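Local coordinates for protein tryptophan decarboxylase 1 (Oryza sativa subsp. japonica, PDB 6KHO) that catalyses the pyridoxal 5'-phosphate-dependent decarboxylation of L-tryptophan to tryptamine and of 5-hydroxy-L-tryptophan to serotonin, at residues H347-T350 with G351-T355. Sequence-based numbering, arbitrary orientation.
Sequences HRLT and GSLET
Gly351 N donates to His347 O at 3.0 Å, and Leu353 N to Leu349 O at 3.0 Å, continuing the short helix 346-353 from 347-350 into 351-355. In the last turn weak i+3 bonds join the i+4 bonds: Ser352 N also reaches Leu349 O, and Thr350 O receives Glu354 N at 2.9 Å together with a weak bond from Leu353 N, after which the chain leaves helical geometry at Glu354.

On the buried side, Leu353 packs one turn along from Leu349, its CD1 lying 4.2 Å from Leu349 CG. With CG anti to its own carbonyl carbon (chi1 -61°), Leu353 also brings CG to 3.4 Å from Leu349 O. Both leucines pack on helix 175-194, and Leu349 also meets Leu341 and Val343 of strand 339-343. Glu354 carries its CG between the backbone N and carbonyl carbon (chi1 69°), which turns the chain back alongside Thr350: CG comes within 3.1 Å of Thr350 O, and the chain, extended beyond CG, runs on past that oxygen. Carboxylate and carbonyl are both acceptors and offer each other no hydrogen bond unless the acid is protonated. The hydroxyl of Ser352 bonds to Asp188.

The helix thus has an apolar face against helix 175-194 and strand 339-343, inside the pyridoxal-dependent decarboxylase fold, and a polar, largely exposed one. At its C-terminal end, Lys219 of the second subunit bonds to Leu353 O; the lysine ammonium group would probably offset the partial negative charge of the helix end, while tying it to the dimer interface.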
loop_
_atom_site.group_PDB
_atom_site.type_symbol
_atom_site.label_atom_id
_atom_site.label_comp_id
_atom_site.label_asym_id
_atom_site.label_seq_id
_atom_site.Cartn_x
_atom_site.Cartn_y
_atom_site.Cartn_z
ATOM N N HIS A 347 -18.481 10.594 5.352
ATOM C CA HIS A 347 -18.139 11.815 6.081
ATOM C C HIS A 347 -17.436 11.512 7.409
ATOM O O HIS A 347 -16.582 12.291 7.851
ATOM C CB HIS A 347 -19.415 12.637 6.299
ATOM C CG HIS A 347 -19.185 13.992 6.896
ATOM N ND1 HIS A 347 -18.319 14.916 6.347
ATOM C CD2 HIS A 347 -19.731 14.588 7.986
ATOM C CE1 HIS A 347 -18.335 16.019 7.077
ATOM N NE2 HIS A 347 -19.188 15.848 8.073
ATOM N N ARG A 348 -17.769 10.385 8.048
ATOM C CA ARG A 348 -17.090 10.002 9.287
ATOM C C ARG A 348 -15.609 9.719 9.047
ATOM O O ARG A 348 -14.776 9.981 9.923
ATOM C CB ARG A 348 -17.763 8.768 9.911
ATOM C CG ARG A 348 -19.233 8.927 10.349
ATOM C CD ARG A 348 -19.377 9.334 11.827
ATOM N NE ARG A 348 -20.767 9.281 12.292
ATOM C CZ ARG A 348 -21.250 9.991 13.317
ATOM N NH1 ARG A 348 -22.530 9.879 13.673
ATOM N NH2 ARG A 348 -20.456 10.819 13.988
ATOM N N LEU A 349 -15.260 9.172 7.875
ATOM C CA LEU A 349 -13.855 8.897 7.570
ATOM C C LEU A 349 -13.142 10.134 7.043
ATOM O O LEU A 349 -12.049 10.476 7.511
ATOM C CB LEU A 349 -13.737 7.767 6.551
ATOM C CG LEU A 349 -13.291 6.400 7.044
ATOM C CD1 LEU A 349 -14.145 5.954 8.203
ATOM C CD2 LEU A 349 -13.405 5.421 5.885
ATOM N N THR A 350 -13.739 10.819 6.065
ATOM C CA THR A 350 -13.067 11.982 5.500
ATOM C C THR A 350 -12.865 13.064 6.558
ATOM O O THR A 350 -11.880 13.805 6.500
ATOM C CB THR A 350 -13.852 12.533 4.299
ATOM O OG1 THR A 350 -15.187 12.876 4.707
ATOM C CG2 THR A 350 -13.933 11.483 3.180
ATOM N N GLY A 351 -13.742 13.128 7.566
ATOM C CA GLY A 351 -13.562 14.108 8.633
ATOM C C GLY A 351 -12.231 13.973 9.351
ATOM O O GLY A 351 -11.607 14.972 9.720
ATOM N N SER A 352 -11.771 12.737 9.546
ATOM C CA SER A 352 -10.470 12.486 10.157
ATOM C C SER A 352 -9.315 12.458 9.156
ATOM O O SER A 352 -8.176 12.768 9.529
ATOM C CB SER A 352 -10.493 11.149 10.901
ATOM O OG SER A 352 -11.420 11.176 11.967
ATOM N N LEU A 353 -9.569 12.095 7.896
ATOM C CA LEU A 353 -8.492 11.757 6.966
ATOM C C LEU A 353 -8.215 12.825 5.916
ATOM O O LEU A 353 -7.176 12.752 5.242
ATOM C CB LEU A 353 -8.812 10.436 6.250
ATOM C CG LEU A 353 -8.972 9.195 7.125
ATOM C CD1 LEU A 353 -9.474 8.018 6.305
ATOM C CD2 LEU A 353 -7.643 8.879 7.786
ATOM N N GLU A 354 -9.100 13.805 5.752
ATOM C CA GLU A 354 -8.953 14.749 4.652
ATOM C C GLU A 354 -7.841 15.752 4.933
ATOM O O GLU A 354 -7.518 16.053 6.087
ATOM C CB GLU A 354 -10.268 15.490 4.387
ATOM C CG GLU A 354 -10.667 16.477 5.504
ATOM C CD GLU A 354 -12.120 16.930 5.406
ATOM O OE1 GLU A 354 -12.711 16.811 4.306
ATOM O OE2 GLU A 354 -12.669 17.396 6.430
ATOM N N THR A 355 -7.230 16.234 3.848
ATOM C CA THR A 355 -6.294 17.351 3.837
ATOM C C THR A 355 -6.664 18.239 2.657
ATOM O O THR A 355 -7.380 17.819 1.746
ATOM C CB THR A 355 -4.833 16.899 3.693
ATOM O OG1 THR A 355 -4.690 16.102 2.499
ATOM C CG2 THR A 355 -4.394 16.097 4.908
#